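Local coordinates for protein multi-copper Oxidase CueO (PDB 6EVG) that oxidises lignin model compounds and lignosulfonate as a laccase-like multicopper oxidase, probably passing the electrons taken through its copper centres to dioxygen, at residues 232-237 with 285-290; 203-208 with 296-301. One frame throughout, in Å; residues are numbered along the deposited sequence.

Overall arrangement
Both contacts belong to the middle one of the three cupredoxin-like domains expected of a multicopper oxidase, and their centres lie 12 Å apart. Contact 1 lies within one sheet, pairing strand 233-237 with strand 282-287, and is only partly buried; its loop end is polar, and the side chain of Asn232 is about 9 Å from a bound copper(II) ion. Contact 2 is buried and spans two sheets, joining strand 202-205 to strand 295-303 by apolar packing and bridging water. Strands 282-287 and 295-303 are sheet neighbours: Thr286 O lies 2.8 Å from Leu296 N, a probable hydrogen bond, and Thr286 CG2 packs 3.6 Å from Leu203 CD1.

Contact 1: residues 232-237 with 285-290; sequences NFHVRL and LTYGDD
An antiparallel strand pair of a cupredoxin-like sheet joins Val235 to Thr286 as a non-hydrogen-bonded pair and Arg236 to Leu285 as a hydrogen-bonded one. The latter is closed by Leu285 N to Arg236 O (2.9 Å) and Arg236 N to Leu285 O (3.0 Å). Beside it, Leu285 CD1 lies 3.7 Å from Arg236 NH2, while Arg236 NE turns to Asp295 in a salt bridge. Two residues on, the regular pattern is interrupted: Tyr287 N still donates to His234 O, but His234 N is 4.8 Å from Tyr287 O. Thr286 fills that place, its OG1 set anti to the backbone N (chi1 -178°). This hydroxyl accepts from His234 N at 2.9 Å, almost straight at 175°, and donates to Tyr287 O, also at 2.9 Å; its CG2 meets the edge of the Phe233 ring. An alanine here is likely to leave His234 N and Tyr287 O without this shared partner and to open a gap beside Phe233.

Beyond the strands, Asp290 reaches back to two side chains. His234 NE2 donates in its ring plane to the anti lone pair of Asp290 OD1 (2.8 Å), with the ring and carboxylate planes 88° apart. Asn232 ND2 meets Asp290 OD2 on its syn side at 3.1 Å, tilted out of the carboxylate plane. A water bridges Asn232 O and Tyr287 O. Since His234 ND1 is bonded to Thr263, both ring nitrogens are held, which fixes the imidazole's rotation, and the nearby carboxylate would probably polarise the ring.

Contact 2: residues 203-208 with 296-301; sequences LIVNGI and LHLMRF
Leu203 and Val205 of strand 202-205 face Leu296, Leu298 and Met299 of strand 295-303 between the two sheets of a cupredoxin-like beta sandwich. The short strand axes approach to 6.7 Å and lie 26° from parallel, too far apart for direct backbone pairing.

Apolar packing makes up most of the contact. Leu203 works with two atoms: CD1 touches Leu296 CB at 3.7 Å, crossing that side chain at about a right angle, while CB meets Leu298 CD2 at 3.9 Å. Val205 has CG1 anti to the backbone N (chi1 -175°), and its two methyls part company: CG1 reaches Met299 SD at 4.0 Å, whereas CG2 rests against Leu298 CD2 and the Leu298 carbonyl.

Water supplies the polar link. One molecule lies 2.7 Å from Leu203 O and 2.7 Å from Leu298 O, joining carbonyls that belong to different sheets; a second is close to His297 O but only weakly bonded to Leu203 O.

Each strand also departs from regular geometry. Val205 opens a type I' turn that leads to strand 208-209, with Val205 N bonded to Ile208 O at 2.9 Å. Across from it, Leu298 and Met299 both face Leu284 in a classic beta bulge, consistent with the unusual psi of -55° at Leu298. The Met299 chain bends about its CG-SD bond, and CE sits 3.6 Å above the plane of the Phe301 ring, offset toward the rim.

Contact 1: residues 232-237 with 285-290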
ATOM      1  N   ASN A 232      -2.235   4.571 -10.722  1.00  8.14           N
ATOM      2  CA  ASN A 232      -0.796   4.463 -10.532  1.00  8.33           C
ATOM      3  C   ASN A 232      -0.206   5.866 -10.551  1.00  8.30           C
ATOM      4  O   ASN A 232      -0.602   6.725 -11.365  1.00  9.61           O
ATOM      5  CB  ASN A 232      -0.144   3.646 -11.616  1.00  8.92           C
ATOM      6  CG  ASN A 232      -0.677   2.237 -11.667  1.00  9.02           C
ATOM      7  OD1 ASN A 232      -0.760   1.567 -10.640  1.00  9.32           O
ATOM      8  ND2 ASN A 232      -1.043   1.768 -12.869  1.00 11.22           N
ATOM      9  N   PHE A 233       0.740   6.134  -9.639  1.00  8.00           N
ATOM     10  CA  PHE A 233       1.453   7.388  -9.633  1.00  8.33           C
ATOM     11  C   PHE A 233       2.823   7.180 -10.233  1.00  9.13           C
ATOM     12  O   PHE A 233       3.433   6.127 -10.074  1.00  9.47           O
ATOM     13  CB  PHE A 233       1.551   7.964  -8.204  1.00  8.46           C
ATOM     14  CG  PHE A 233       0.226   8.381  -7.660  1.00  7.95           C
ATOM     15  CD1 PHE A 233      -0.341   9.585  -7.947  1.00  9.40           C
ATOM     16  CD2 PHE A 233      -0.513   7.502  -6.843  1.00  9.02           C
ATOM     17  CE1 PHE A 233      -1.574   9.968  -7.462  1.00 10.21           C
ATOM     18  CE2 PHE A 233      -1.774   7.851  -6.399  1.00  9.44           C
ATOM     19  CZ  PHE A 233      -2.299   9.076  -6.683  1.00  9.41           C
ATOM     20  N   HIS A 234       3.340   8.222 -10.930  1.00  8.48           N
ATOM     21  CA  HIS A 234       4.644   8.145 -11.572  1.00  8.78           C
ATOM     22  C   HIS A 234       5.296   9.496 -11.217  1.00  8.42           C
ATOM     23  O   HIS A 234       5.092  10.479 -11.952  1.00  9.10           O
ATOM     24  CB  HIS A 234       4.507   7.941 -13.086  1.00  9.77           C
ATOM     25  CG  HIS A 234       3.645   6.795 -13.484  1.00 10.80           C
ATOM     26  ND1 HIS A 234       4.078   5.480 -13.475  1.00 12.08           N
ATOM     27  CD2 HIS A 234       2.361   6.783 -13.898  1.00 11.61           C
ATOM     28  CE1 HIS A 234       3.067   4.704 -13.876  1.00 12.82           C
ATOM     29  NE2 HIS A 234       2.019   5.477 -14.149  1.00 12.58           N
ATOM     30  N   VAL A 235       5.998   9.539 -10.094  1.00  8.46           N
ATOM     31  CA  VAL A 235       6.287  10.805  -9.443  1.00  8.62           C
ATOM     32  C   VAL A 235       7.686  11.308  -9.701  1.00  8.33           C
ATOM     33  O   VAL A 235       8.652  10.539  -9.683  1.00  9.36           O
ATOM     34  CB  VAL A 235       5.997  10.780  -7.918  1.00 10.00           C
ATOM     35  CG1 VAL A 235       4.571  10.369  -7.630  1.00 11.37           C
ATOM     36  CG2 VAL A 235       6.944   9.939  -7.164  1.00 10.82           C
ATOM     37  N   ARG A 236       7.796  12.608  -9.892  1.00  8.37           N
ATOM     38  CA  ARG A 236       9.096  13.288  -9.973  1.00  8.58           C
ATOM     39  C   ARG A 236       8.986  14.578  -9.189  1.00  8.29           C
ATOM     40  O   ARG A 236       7.889  15.073  -8.924  1.00  9.33           O
ATOM     41  CB  ARG A 236       9.528  13.587 -11.443  1.00  8.44           C
ATOM     42  CG  ARG A 236       8.643  14.606 -12.134  1.00  9.71           C
ATOM     43  CD  ARG A 236       9.329  15.194 -13.351  1.00 10.22           C
ATOM     44  NE  ARG A 236       8.483  16.095 -14.082  1.00 11.30           N
ATOM     45  CZ  ARG A 236       8.884  17.117 -14.802  1.00 10.62           C
ATOM     46  NH1 ARG A 236      10.142  17.508 -14.795  1.00 12.43           N
ATOM     47  NH2 ARG A 236       7.974  17.849 -15.436  1.00 11.76           N
ATOM     48  N   LEU A 237      10.155  15.209  -8.970  1.00  9.03           N
ATOM     49  CA  LEU A 237      10.165  16.608  -8.570  1.00  9.25           C
ATOM     50  C   LEU A 237      10.298  17.499  -9.805  1.00  9.41           C
ATOM     51  O   LEU A 237      10.797  17.075 -10.850  1.00 10.25           O
ATOM     52  CB  LEU A 237      11.323  16.879  -7.583  1.00 11.18           C
ATOM     53  CG  LEU A 237      11.060  16.285  -6.178  1.00 14.61           C
ATOM     54  CD1 LEU A 237      12.162  16.166  -5.188  1.00 19.07           C
ATOM     55  CD2 LEU A 237       9.855  16.828  -5.472  1.00 14.68           C
ATOM     56  N   LEU A 285       5.198  16.048  -8.712  1.00  8.95           N
ATOM     57  CA  LEU A 285       4.348  15.884  -9.870  1.00  9.21           C
ATOM     58  C   LEU A 285       4.134  14.417 -10.179  1.00  8.79           C
ATOM     59  O   LEU A 285       4.990  13.586  -9.826  1.00  9.54           O
ATOM     60  CB  LEU A 285       4.979  16.499 -11.138  1.00  9.80           C
ATOM     61  CG  LEU A 285       5.431  17.978 -10.969  1.00 10.33           C
ATOM     62  CD1 LEU A 285       6.098  18.429 -12.282  1.00 11.43           C
ATOM     63  CD2 LEU A 285       4.283  18.888 -10.684  1.00 12.21           C
ATOM     64  N   THR A 286       3.031  14.068 -10.849  1.00  8.81           N
ATOM     65  CA  THR A 286       2.852  12.720 -11.380  1.00  8.64           C
ATOM     66  C   THR A 286       2.370  12.770 -12.823  1.00  8.67           C
ATOM     67  O   THR A 286       1.510  13.587 -13.160  1.00  9.67           O
ATOM     68  CB  THR A 286       1.796  11.904 -10.563  1.00  8.61           C
ATOM     69  OG1 THR A 286       1.699  10.569 -11.113  1.00  9.37           O
ATOM     70  CG2 THR A 286       0.448  12.576 -10.437  1.00  9.08           C
ATOM     71  N   TYR A 287       2.798  11.808 -13.632  1.00  9.31           N
ATOM     72  CA  TYR A 287       2.093  11.641 -14.910  1.00 10.23           C
ATOM     73  C   TYR A 287       0.610  11.374 -14.592  1.00 10.52           C
ATOM     74  O   TYR A 287       0.261  10.687 -13.623  1.00  9.95           O
ATOM     75  CB  TYR A 287       2.608  10.466 -15.725  1.00 10.37           C
ATOM     76  CG  TYR A 287       3.976  10.634 -16.371  1.00 10.64           C
ATOM     77  CD1 TYR A 287       4.346  11.788 -17.031  1.00 11.82           C
ATOM     78  CD2 TYR A 287       4.822   9.576 -16.444  1.00 11.74           C
ATOM     79  CE1 TYR A 287       5.532  11.903 -17.688  1.00 13.09           C
ATOM     80  CE2 TYR A 287       6.061   9.648 -17.123  1.00 12.07           C
ATOM     81  CZ  TYR A 287       6.397  10.845 -17.734  1.00 12.70           C
ATOM     82  OH  TYR A 287       7.599  10.935 -18.395  1.00 16.35           O
ATOM     83  N   GLY A 288      -0.294  11.905 -15.427  1.00 11.09           N
ATOM     84  CA  GLY A 288      -1.720  11.788 -15.193  1.00 12.15           C
ATOM     85  C   GLY A 288      -2.304  10.489 -15.644  1.00 12.25           C
ATOM     86  O   GLY A 288      -3.510  10.261 -15.403  1.00 13.91           O
ATOM     87  N   ASP A 289      -1.527   9.670 -16.341  1.00 12.87           N
ATOM     88  CA  ASP A 289      -2.011   8.342 -16.803  1.00 12.86           C
ATOM     89  C   ASP A 289      -0.800   7.425 -16.914  1.00 12.95           C
ATOM     90  O   ASP A 289       0.278   7.798 -16.451  1.00 15.18           O
ATOM     91  CB  ASP A 289      -2.794   8.503 -18.089  1.00 15.58           C
ATOM     92  CG  ASP A 289      -1.950   9.083 -19.199  1.00 17.15           C
ATOM     93  OD1 ASP A 289      -0.750   8.769 -19.253  1.00 16.89           O
ATOM     94  OD2 ASP A 289      -2.468   9.862 -20.034  1.00 21.90           O
ATOM     95  N   ASP A 290      -1.000   6.226 -17.453  1.00 12.74           N
ATOM     96  CA  ASP A 290       0.046   5.223 -17.569  1.00 13.09           C
ATOM     97  C   ASP A 290       0.765   5.260 -18.931  1.00 16.38           C
ATOM     98  O   ASP A 290       1.553   4.350 -19.233  1.00 20.63           O
ATOM     99  CB  ASP A 290      -0.530   3.831 -17.291  1.00 14.82           C
ATOM    100  CG  ASP A 290      -0.925   3.663 -15.840  1.00 15.12           C
ATOM    101  OD1 ASP A 290      -0.325   4.233 -14.969  1.00 16.93           O
ATOM    102  OD2 ASP A 290      -1.887   2.943 -15.557  1.00 19.96           O
TER
HETATM  103  O   HOH W   1      -1.646   9.113 -12.327  1.00 17.20           O
HETATM  104  O   HOH W   2      -1.687   6.302 -13.949  1.00 26.23           O

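Contact 2: residues 203-208 with 296-301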
ATOM      1  N   LEU A 203      -6.323  15.123  -7.202  1.00  9.49           N
ATOM      2  CA  LEU A 203      -5.264  14.382  -6.494  1.00  8.70           C
ATOM      3  C   LEU A 203      -5.113  14.928  -5.100  1.00  9.15           C
ATOM      4  O   LEU A 203      -5.231  16.140  -4.913  1.00 11.36           O
ATOM      5  CB  LEU A 203      -3.963  14.479  -7.259  1.00  9.85           C
ATOM      6  CG  LEU A 203      -3.989  14.093  -8.739  1.00 10.67           C
ATOM      7  CD1 LEU A 203      -2.574  14.075  -9.310  1.00 12.81           C
ATOM      8  CD2 LEU A 203      -4.610  12.680  -8.931  1.00 11.21           C
ATOM      9  N   ILE A 204      -4.844  14.035  -4.164  1.00  8.24           N
ATOM     10  CA  ILE A 204      -4.677  14.432  -2.756  1.00  8.43           C
ATOM     11  C   ILE A 204      -3.436  13.774  -2.161  1.00  8.07           C
ATOM     12  O   ILE A 204      -3.020  12.692  -2.580  1.00  8.29           O
ATOM     13  CB  ILE A 204      -5.941  14.123  -1.928  1.00  8.70           C
ATOM     14  CG1 ILE A 204      -6.328  12.644  -2.010  1.00  9.00           C
ATOM     15  CG2 ILE A 204      -7.078  15.033  -2.374  1.00  9.23           C
ATOM     16  CD1 ILE A 204      -7.397  12.232  -1.014  1.00  9.67           C
ATOM     17  N   VAL A 205      -2.867  14.469  -1.169  1.00  7.64           N
ATOM     18  CA  VAL A 205      -1.766  13.939  -0.355  1.00  7.56           C
ATOM     19  C   VAL A 205      -2.146  14.129   1.093  1.00  7.48           C
ATOM     20  O   VAL A 205      -2.500  15.218   1.533  1.00  8.06           O
ATOM     21  CB  VAL A 205      -0.414  14.590  -0.681  1.00  8.39           C
ATOM     22  CG1 VAL A 205       0.711  13.920   0.103  1.00  8.58           C
ATOM     23  CG2 VAL A 205      -0.129  14.585  -2.192  1.00  8.45           C
ATOM     24  N   ASN A 206      -2.111  13.011   1.845  1.00  7.38           N
ATOM     25  CA  ASN A 206      -2.525  13.039   3.251  1.00  7.97           C
ATOM     26  C   ASN A 206      -3.869  13.714   3.429  1.00  8.29           C
ATOM     27  O   ASN A 206      -4.113  14.398   4.416  1.00 10.16           O
ATOM     28  CB  ASN A 206      -1.439  13.640   4.171  1.00  8.12           C
ATOM     29  CG  ASN A 206      -0.179  12.807   4.195  1.00  8.26           C
ATOM     30  OD1 ASN A 206      -0.114  11.724   3.590  1.00  8.98           O
ATOM     31  ND2 ASN A 206       0.846  13.295   4.910  1.00  8.66           N
ATOM     32  N   GLY A 207      -4.790  13.421   2.504  1.00  8.17           N
ATOM     33  CA  GLY A 207      -6.148  13.878   2.621  1.00  8.69           C
ATOM     34  C   GLY A 207      -6.475  15.256   2.132  1.00  8.76           C
ATOM     35  O   GLY A 207      -7.646  15.683   2.274  1.00 10.95           O
ATOM     36  N   ILE A 208      -5.609  16.009   1.531  1.00  8.74           N
ATOM     37  CA  ILE A 208      -5.782  17.427   1.093  1.00 10.75           C
ATOM     38  C   ILE A 208      -5.284  17.590  -0.339  1.00  9.20           C
ATOM     39  O   ILE A 208      -4.282  16.986  -0.757  1.00  9.21           O
ATOM     40  CB  ILE A 208      -4.779  18.427   2.039  1.00 13.58           C
ATOM     41  CG1 ILE A 208      -5.104  18.246   3.499  1.00 17.41           C
ATOM     42  CG2 ILE A 208      -4.761  19.830   1.550  1.00 16.31           C
ATOM     43  CD1 ILE A 208      -6.474  18.563   3.774  1.00 16.34           C
ATOM     44  N   LEU A 296       0.657  16.218 -13.515  1.00 10.40           N
ATOM     45  CA  LEU A 296      -0.301  16.842 -12.614  1.00 10.69           C
ATOM     46  C   LEU A 296       0.401  17.158 -11.284  1.00  9.76           C
ATOM     47  O   LEU A 296       1.248  16.393 -10.823  1.00 10.65           O
ATOM     48  CB  LEU A 296      -1.476  15.895 -12.353  1.00 11.50           C
ATOM     49  CG  LEU A 296      -2.251  15.422 -13.571  1.00 13.65           C
ATOM     50  CD1 LEU A 296      -3.314  14.415 -13.162  1.00 15.66           C
ATOM     51  CD2 LEU A 296      -2.849  16.576 -14.320  1.00 18.06           C
ATOM     52  N   HIS A 297      -0.004  18.263 -10.671  1.00 10.77           N
ATOM     53  CA  HIS A 297       0.547  18.688  -9.390  1.00 10.81           C
ATOM     54  C   HIS A 297       0.014  17.795  -8.241  1.00 10.51           C
ATOM     55  O   HIS A 297      -1.205  17.581  -8.123  1.00 12.10           O
ATOM     56  CB  HIS A 297       0.128  20.121  -9.120  1.00 11.57           C
ATOM     57  CG  HIS A 297       0.726  20.709  -7.894  1.00 11.71           C
ATOM     58  ND1 HIS A 297       2.009  21.195  -7.845  1.00 13.62           N
ATOM     59  CD2 HIS A 297       0.194  20.890  -6.662  1.00 11.66           C
ATOM     60  CE1 HIS A 297       2.229  21.646  -6.611  1.00 12.22           C
ATOM     61  NE2 HIS A 297       1.144  21.485  -5.882  1.00 12.27           N
ATOM     62  N   LEU A 298       0.930  17.321  -7.403  1.00  9.59           N
ATOM     63  CA  LEU A 298       0.580  16.674  -6.146  1.00  9.15           C
ATOM     64  C   LEU A 298       0.699  17.592  -4.944  1.00  8.92           C
ATOM     65  O   LEU A 298      -0.219  17.725  -4.156  1.00  9.90           O
ATOM     66  CB  LEU A 298       1.406  15.402  -5.922  1.00  9.07           C
ATOM     67  CG  LEU A 298       0.953  14.197  -6.774  1.00 10.56           C
ATOM     68  CD1 LEU A 298       2.033  13.144  -6.819  1.00 10.96           C
ATOM     69  CD2 LEU A 298      -0.302  13.574  -6.133  1.00 12.73           C
ATOM     70  N   MET A 299       1.892  18.195  -4.750  1.00  9.28           N
ATOM     71  CA  MET A 299       2.155  19.008  -3.583  1.00  9.18           C
ATOM     72  C   MET A 299       3.411  19.834  -3.796  1.00  9.36           C
ATOM     73  O   MET A 299       4.134  19.600  -4.785  1.00 10.06           O
ATOM     74  CB  MET A 299       2.310  18.138  -2.319  1.00  9.08           C
ATOM     75  CG  MET A 299       3.499  17.217  -2.371  1.00  9.92           C
ATOM     76  SD  MET A 299       3.802  16.314  -0.846  1.00 10.28           S
ATOM     77  CE  MET A 299       4.296  17.609   0.243  1.00 12.30           C
ATOM     78  N   ARG A 300       3.639  20.785  -2.910  1.00  9.58           N
ATOM     79  CA  ARG A 300       4.825  21.637  -2.964  1.00 10.15           C
ATOM     80  C   ARG A 300       5.669  21.471  -1.722  1.00 10.41           C
ATOM     81  O   ARG A 300       5.114  21.349  -0.644  1.00 11.75           O
ATOM     82  CB  ARG A 300       4.382  23.100  -3.146  1.00 11.60           C
ATOM     83  CG  ARG A 300       5.580  24.082  -3.301  1.00 13.46           C
ATOM     84  CD  ARG A 300       5.096  25.406  -3.810  1.00 16.65           C
ATOM     85  NE  ARG A 300       6.126  26.349  -4.157  1.00 24.10           N
ATOM     86  CZ  ARG A 300       6.893  26.393  -5.272  1.00 28.63           C
ATOM     87  NH1 ARG A 300       6.907  25.420  -6.155  1.00 33.66           N
ATOM     88  NH2 ARG A 300       7.723  27.431  -5.457  1.00 35.29           N
ATOM     89  N   PHE A 301       6.982  21.509  -1.888  1.00 10.12           N
ATOM     90  CA  PHE A 301       7.944  21.558  -0.785  1.00 10.32           C
ATOM     91  C   PHE A 301       8.604  22.940  -0.808  1.00 11.03           C
ATOM     92  O   PHE A 301       9.097  23.392  -1.852  1.00 12.68           O
ATOM     93  CB  PHE A 301       9.043  20.511  -0.978  1.00 10.44           C
ATOM     94  CG  PHE A 301       8.557  19.119  -0.872  1.00 10.37           C
ATOM     95  CD1 PHE A 301       8.442  18.511   0.373  1.00 11.13           C
ATOM     96  CD2 PHE A 301       8.207  18.384  -1.969  1.00 11.03           C
ATOM     97  CE1 PHE A 301       8.024  17.222   0.489  1.00 12.27           C
ATOM     98  CE2 PHE A 301       7.726  17.056  -1.839  1.00 13.09           C
ATOM     99  CZ  PHE A 301       7.663  16.497  -0.602  1.00 12.25           C
TER
HETATM  100  O   HOH W   3      -3.399  18.448  -6.790  1.00 25.65           O
HETATM  101  O   HOH W   4      -2.861  17.384  -4.499  1.00 28.12           O